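Local atomic coordinates of leucine-rich repeat protein (Bacteroides thetaiotaomicron, PDB entry 4ECN), a protein that is of unknown function but, as an extracellular leucine-rich repeat protein carrying two transthyretin-like domains, probably binds other proteins. Residues 154-159 / 222-226; 460-465 / 504-510. All blocks are in the same frame, centred on the assembly; numbering follows the deposited sequence.

Contact 1 of 2, residues 154-159 / 222-226; sequences NIRYVD and TTYSQ
Tyr-157 and Tyr-224 face each other as a hydrogen-bonded pair where strand 157-164 begins its antiparallel run beside strand 214-227. The pairing opens with a classic beta bulge: Arg-156 and Tyr-157 both stand opposite Tyr-224, whose O accepts Arg-156 N nearly head-on (2.6 Å) and Tyr-157 N at a tilt from the carbonyl plane (3.2 Å). Beyond the bulge the register is regular. Tyr-224 N gives its hydrogen to Tyr-157 O, and Asp-159 and Thr-222 exchange two bonds, N to O in each direction.

The Tyr-224 side chain can be followed outward. Its CB rests 4.0 Å from Tyr-157 CB. With CG set anti to its own carbonyl carbon (chi1 -58°), the ring swings along the partner strand toward Asp-159, CD2 passing 3.6 Å from Tyr-157 O and CE2 coming beside the carboxylate. At the tip, OH donates to Asp-159 OD2 (2.5 Å), reaching its syn side from 30° out of the carboxylate plane, while ring and carboxylate planes stand 75° apart. The other oxygen, OD1, is held by Gly-175 N of the next strand.

On the opposite face of the sheet, Thr-223 CG2 touches both Ile-155 CG2 and Val-158 CG2 (3.7 Å to the latter), and its OG1 bonds to Tyr-150. Near the bulge, Gln-226 OE1 lies close to Tyr-157 CE2 and is bonded to Arg-231, which also makes a cation-pi contact with the Tyr-157 ring.

In this DUF4458 contact the Tyr-224 and Asp-159 side thus carries the side-chain hydrogen bond between the strands, whereas the Thr-223 and Val-158 side meets through methyl groups. The two carboxylate oxygens of Asp-159 link strands 157-164, 214-227 and 170-179; accepting two hydrogen bonds probably stabilises the anion.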
loop_
_atom_site.group_PDB
_atom_site.type_symbol
_atom_site.label_atom_id
_atom_site.label_comp_id
_atom_site.label_asym_id
_atom_site.label_seq_id
_atom_site.Cartn_x
_atom_site.Cartn_y
_atom_site.Cartn_z
ATOM N N ASN A 154 -24.200 -44.811 7.882
ATOM C CA ASN A 154 -22.830 -44.710 7.339
ATOM C C ASN A 154 -22.254 -43.228 7.546
ATOM O O ASN A 154 -21.225 -42.866 6.954
ATOM C CB ASN A 154 -22.622 -45.245 5.861
ATOM C CG ASN A 154 -22.999 -44.436 4.619
ATOM O OD1 ASN A 154 -23.063 -43.188 4.607
ATOM N ND2 ASN A 154 -23.142 -45.164 3.499
ATOM N N ILE A 155 -22.843 -42.465 8.502
ATOM C CA ILE A 155 -22.262 -41.266 9.117
ATOM C C ILE A 155 -21.399 -41.852 10.238
ATOM O O ILE A 155 -21.965 -42.498 11.126
ATOM C CB ILE A 155 -23.295 -40.186 9.606
ATOM C CG1 ILE A 155 -23.963 -39.425 8.470
ATOM C CG2 ILE A 155 -22.654 -39.205 10.594
ATOM C CD1 ILE A 155 -25.169 -38.538 8.939
ATOM N N ARG A 156 -20.071 -41.724 10.195
ATOM C CA ARG A 156 -19.250 -42.364 11.232
ATOM C C ARG A 156 -18.788 -41.379 12.323
ATOM O O ARG A 156 -18.668 -41.773 13.490
ATOM C CB ARG A 156 -18.034 -43.032 10.588
ATOM C CG ARG A 156 -18.413 -44.109 9.570
ATOM C CD ARG A 156 -18.688 -45.462 10.188
ATOM N NE ARG A 156 -19.203 -46.387 9.180
ATOM C CZ ARG A 156 -20.486 -46.711 9.047
ATOM N NH1 ARG A 156 -21.394 -46.220 9.884
ATOM N NH2 ARG A 156 -20.869 -47.549 8.092
ATOM N N TYR A 157 -18.512 -40.116 11.933
ATOM C CA TYR A 157 -18.039 -39.036 12.805
ATOM C C TYR A 157 -18.752 -37.720 12.499
ATOM O O TYR A 157 -19.185 -37.494 11.366
ATOM C CB TYR A 157 -16.518 -38.848 12.663
ATOM C CG TYR A 157 -15.738 -40.036 13.173
ATOM C CD1 TYR A 157 -15.425 -40.162 14.524
ATOM C CD2 TYR A 157 -15.347 -41.059 12.313
ATOM C CE1 TYR A 157 -14.753 -41.285 15.010
ATOM C CE2 TYR A 157 -14.669 -42.184 12.786
ATOM C CZ TYR A 157 -14.364 -42.290 14.134
ATOM O OH TYR A 157 -13.673 -43.391 14.590
ATOM N N VAL A 158 -18.868 -36.850 13.518
ATOM C CA VAL A 158 -19.501 -35.550 13.360
ATOM C C VAL A 158 -18.696 -34.465 14.128
ATOM O O VAL A 158 -17.985 -34.763 15.095
ATOM C CB VAL A 158 -20.988 -35.590 13.804
ATOM C CG1 VAL A 158 -21.136 -35.578 15.323
ATOM C CG2 VAL A 158 -21.783 -34.455 13.174
ATOM N N ASP A 159 -18.805 -33.207 13.647
ATOM C CA ASP A 159 -18.259 -31.987 14.251
ATOM C C ASP A 159 -19.405 -31.109 14.586
ATOM O O ASP A 159 -20.144 -30.766 13.669
ATOM C CB ASP A 159 -17.260 -31.247 13.320
ATOM C CG ASP A 159 -15.927 -31.915 13.047
ATOM O OD1 ASP A 159 -15.409 -32.592 13.944
ATOM O OD2 ASP A 159 -15.364 -31.681 11.974
ATOM N N THR A 222 -20.399 -30.861 10.598
ATOM C CA THR A 222 -19.699 -31.523 9.509
ATOM C C THR A 222 -19.774 -33.017 9.810
ATOM O O THR A 222 -19.332 -33.444 10.884
ATOM C CB THR A 222 -18.277 -30.988 9.321
ATOM O OG1 THR A 222 -18.327 -29.579 9.108
ATOM C CG2 THR A 222 -17.585 -31.622 8.145
ATOM N N THR A 223 -20.394 -33.797 8.902
ATOM C CA THR A 223 -20.476 -35.257 9.070
ATOM C C THR A 223 -19.367 -35.930 8.231
ATOM O O THR A 223 -18.967 -35.400 7.189
ATOM C CB THR A 223 -21.871 -35.812 8.723
ATOM O OG1 THR A 223 -22.286 -35.298 7.463
ATOM C CG2 THR A 223 -22.915 -35.491 9.783
ATOM N N TYR A 224 -18.874 -37.093 8.701
ATOM C CA TYR A 224 -17.815 -37.860 8.044
ATOM C C TYR A 224 -18.152 -39.349 7.862
ATOM O O TYR A 224 -18.792 -39.957 8.720
ATOM C CB TYR A 224 -16.509 -37.778 8.848
ATOM C CG TYR A 224 -16.002 -36.376 9.067
ATOM C CD1 TYR A 224 -15.194 -35.749 8.122
ATOM C CD2 TYR A 224 -16.317 -35.675 10.227
ATOM C CE1 TYR A 224 -14.743 -34.444 8.310
ATOM C CE2 TYR A 224 -15.866 -34.374 10.430
ATOM C CZ TYR A 224 -15.079 -33.762 9.471
ATOM O OH TYR A 224 -14.639 -32.474 9.677
ATOM N N SER A 225 -17.657 -39.938 6.760
ATOM C CA SER A 225 -17.765 -41.369 6.457
ATOM C C SER A 225 -16.378 -41.994 6.567
ATOM O O SER A 225 -15.421 -41.401 6.080
ATOM C CB SER A 225 -18.375 -41.598 5.076
ATOM O OG SER A 225 -17.549 -41.104 4.033
ATOM N N GLN A 226 -16.257 -43.154 7.242
ATOM C CA GLN A 226 -14.975 -43.845 7.427
ATOM C C GLN A 226 -14.949 -45.096 6.559
ATOM O O GLN A 226 -15.910 -45.874 6.565
ATOM C CB GLN A 226 -14.732 -44.195 8.917
ATOM C CG GLN A 226 -13.295 -44.624 9.286
ATOM C CD GLN A 226 -12.358 -43.487 9.670
ATOM O OE1 GLN A 226 -12.666 -42.618 10.499
ATOM N NE2 GLN A 226 -11.136 -43.539 9.171
#

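Contact 2 of 2, residues 460-465 / 504-510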
loop_
_atom_site.group_PDB
_atom_site.type_symbol
_atom_site.label_atom_id
_atom_site.label_comp_id
_atom_site.label_asym_id
_atom_site.label_seq_id
_atom_site.Cartn_x
_atom_site.Cartn_y
_atom_site.Cartn_z
ATOM N N PHE A 460 8.921 -14.778 -2.817
ATOM C CA PHE A 460 8.864 -15.921 -3.741
ATOM C C PHE A 460 9.755 -15.735 -4.980
ATOM O O PHE A 460 10.119 -14.611 -5.338
ATOM C CB PHE A 460 7.421 -16.238 -4.209
ATOM C CG PHE A 460 6.520 -15.082 -4.589
ATOM C CD1 PHE A 460 6.918 -14.146 -5.544
ATOM C CD2 PHE A 460 5.237 -14.975 -4.053
ATOM C CE1 PHE A 460 6.083 -13.082 -5.894
ATOM C CE2 PHE A 460 4.399 -13.918 -4.416
ATOM C CZ PHE A 460 4.825 -12.981 -5.340
ATOM N N THR A 461 10.088 -16.862 -5.622
ATOM C CA THR A 461 10.875 -16.953 -6.858
ATOM C C THR A 461 9.858 -17.014 -8.030
ATOM O O THR A 461 8.700 -17.338 -7.787
ATOM C CB THR A 461 11.864 -18.136 -6.787
ATOM O OG1 THR A 461 11.161 -19.345 -6.533
ATOM C CG2 THR A 461 12.914 -17.948 -5.699
ATOM N N TYR A 462 10.253 -16.664 -9.272
ATOM C CA TYR A 462 9.313 -16.525 -10.401
ATOM C C TYR A 462 8.593 -17.845 -10.789
ATOM O O TYR A 462 7.516 -17.805 -11.397
ATOM C CB TYR A 462 10.037 -15.959 -11.639
ATOM C CG TYR A 462 10.817 -16.963 -12.463
ATOM C CD1 TYR A 462 12.153 -17.242 -12.183
ATOM C CD2 TYR A 462 10.238 -17.586 -13.564
ATOM C CE1 TYR A 462 12.881 -18.150 -12.956
ATOM C CE2 TYR A 462 10.952 -18.496 -14.341
ATOM C CZ TYR A 462 12.273 -18.780 -14.033
ATOM O OH TYR A 462 12.944 -19.691 -14.818
ATOM N N ASP A 463 9.194 -18.994 -10.455
ATOM C CA ASP A 463 8.696 -20.324 -10.807
ATOM C C ASP A 463 7.676 -20.850 -9.769
ATOM O O ASP A 463 7.127 -21.951 -9.927
ATOM C CB ASP A 463 9.888 -21.300 -10.949
ATOM C CG ASP A 463 10.851 -21.354 -9.767
ATOM O OD1 ASP A 463 11.474 -20.309 -9.456
ATOM O OD2 ASP A 463 11.054 -22.464 -9.214
ATOM N N ASN A 464 7.417 -20.059 -8.723
ATOM C CA ASN A 464 6.491 -20.427 -7.662
ATOM C C ASN A 464 5.235 -19.558 -7.675
ATOM O O ASN A 464 4.399 -19.689 -6.774
ATOM C CB ASN A 464 7.194 -20.325 -6.326
ATOM C CG ASN A 464 8.067 -21.514 -6.069
ATOM O OD1 ASN A 464 8.003 -22.519 -6.776
ATOM N ND2 ASN A 464 8.863 -21.442 -5.023
ATOM N N ILE A 465 5.081 -18.723 -8.726
ATOM C CA ILE A 465 3.926 -17.848 -8.882
ATOM C C ILE A 465 2.953 -18.494 -9.868
ATOM O O ILE A 465 3.105 -18.330 -11.085
ATOM C CB ILE A 465 4.290 -16.387 -9.316
ATOM C CG1 ILE A 465 5.500 -15.815 -8.551
ATOM C CG2 ILE A 465 3.066 -15.465 -9.208
ATOM C CD1 ILE A 465 6.086 -14.580 -9.172
HETATM N N MSE A 504 12.814 -12.506 -7.266
HETATM C CA MSE A 504 12.249 -12.765 -8.579
HETATM C C MSE A 504 13.294 -12.378 -9.622
HETATM O O MSE A 504 13.643 -11.191 -9.736
HETATM C CB MSE A 504 10.948 -11.983 -8.709
HETATM C CG MSE A 504 9.899 -12.711 -9.493
HETATM SE SE MSE A 504 8.262 -11.703 -9.548
HETATM C CE MSE A 504 8.904 -10.007 -10.366
ATOM N N THR A 505 13.845 -13.395 -10.333
ATOM C CA THR A 505 14.955 -13.199 -11.279
ATOM C C THR A 505 14.480 -12.874 -12.696
ATOM O O THR A 505 15.287 -12.391 -13.498
ATOM C CB THR A 505 15.875 -14.411 -11.313
ATOM O OG1 THR A 505 15.135 -15.599 -11.628
ATOM C CG2 THR A 505 16.656 -14.564 -10.014
ATOM N N GLN A 506 13.190 -13.102 -12.988
ATOM C CA GLN A 506 12.528 -12.743 -14.250
ATOM C C GLN A 506 11.017 -12.609 -14.006
ATOM O O GLN A 506 10.527 -12.990 -12.938
ATOM C CB GLN A 506 12.830 -13.736 -15.389
ATOM C CG GLN A 506 12.292 -15.132 -15.223
ATOM C CD GLN A 506 13.136 -16.077 -16.026
ATOM O OE1 GLN A 506 14.330 -16.307 -15.742
ATOM N NE2 GLN A 506 12.540 -16.640 -17.056
ATOM N N LEU A 507 10.285 -12.063 -14.980
ATOM C CA LEU A 507 8.847 -11.943 -14.817
ATOM C C LEU A 507 8.233 -13.323 -14.991
ATOM O O LEU A 507 8.702 -14.089 -15.846
ATOM C CB LEU A 507 8.224 -10.921 -15.792
ATOM C CG LEU A 507 8.783 -9.504 -15.817
ATOM C CD1 LEU A 507 8.151 -8.728 -16.926
ATOM C CD2 LEU A 507 8.576 -8.786 -14.487
ATOM N N PRO A 508 7.231 -13.677 -14.144
ATOM C CA PRO A 508 6.600 -14.998 -14.253
ATOM C C PRO A 508 5.810 -15.137 -15.558
ATOM O O PRO A 508 5.274 -14.136 -16.078
ATOM C CB PRO A 508 5.688 -15.046 -13.024
ATOM C CG PRO A 508 5.408 -13.690 -12.726
ATOM C CD PRO A 508 6.606 -12.888 -13.067
ATOM N N ASP A 509 5.723 -16.397 -16.067
ATOM C CA ASP A 509 5.089 -16.753 -17.339
ATOM C C ASP A 509 3.598 -16.418 -17.428
ATOM O O ASP A 509 3.119 -16.187 -18.544
ATOM C CB ASP A 509 5.241 -18.252 -17.620
ATOM C CG ASP A 509 6.309 -18.564 -18.653
ATOM O OD1 ASP A 509 7.489 -18.173 -18.432
ATOM O OD2 ASP A 509 5.971 -19.202 -19.685
ATOM N N PHE A 510 2.870 -16.377 -16.285
ATOM C CA PHE A 510 1.424 -16.164 -16.284
ATOM C C PHE A 510 1.050 -14.813 -16.961
ATOM O O PHE A 510 -0.002 -14.751 -17.608
ATOM C CB PHE A 510 0.848 -16.258 -14.869
ATOM C CG PHE A 510 0.870 -15.011 -14.026
ATOM C CD1 PHE A 510 -0.184 -14.109 -14.063
ATOM C CD2 PHE A 510 1.914 -14.768 -13.149
ATOM C CE1 PHE A 510 -0.156 -12.944 -13.300
ATOM C CE2 PHE A 510 1.933 -13.606 -12.372
ATOM C CZ PHE A 510 0.901 -12.703 -12.454
HETATM O O HOH W 1 13.029 -16.159 -9.297
HETATM O O HOH W 2 3.931 -18.109 -13.957
#
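Tyr-462 lays its ring flat against the side chain of Gln-506. Gln-506 CG sits almost exactly above the ring centre, a CH-pi contact of 3.5 Å from CG to the Tyr-462 centroid. Beyond it the amide lies flat over the same face, its plane 1° from that of the ring, with CD 3.5 Å from Tyr-462 CZ. Tyr-462 CG lies between its backbone N and carbonyl carbon (chi1 81°), which turns the ring out over this glutamine, and CB approaches Gln-506 O.

Deeper in, Ile-465 is the bump and the 504-510 loop supplies the hollow. Its CD1 nests in the notch formed by the selenium of selenomethionine Met-504 (SE, 3.6 Å) and Pro-508 CG (3.7 Å), while CG2 leans on Phe-510 CE2 (3.8 Å). The edge of the Phe-460 ring is turned toward the same selenium, and Leu-498 of strand 495-499 lies against Met-504, Pro-508 and Phe-510.

No direct hydrogen bond joins the two loops; two waters do so instead. One accepts from both Tyr-462 N and Thr-505 N, and the other accepts from Phe-510 N while donating to Ile-465 O (3.0 Å). Successive turns of the leucine-rich repeat solenoid thus adhere here through apolar fit and a ring-amide stack, with water bridging backbone polar groups that do not pair directly.

Overall arrangement
Contact 1 comes first along the chain and closes before contact 2 opens; their centres are 41 Å apart and their nearest atoms about 28 Å apart, so the two do not touch. They share no sheet. Contact 1 pairs strands 157-164 and 214-227 in the mixed sheet of the second DUF4458 region, toward the N-terminal end of the molecule. Contact 2 joins the loops that follow strands 452-456 and 495-499, neighbours in the parallel part of the ten-strand sheet of the leucine-rich repeats. One lies inside the sheet of a beta domain and the other joins adjacent solenoid turns, consistent with a modular extracellular protein.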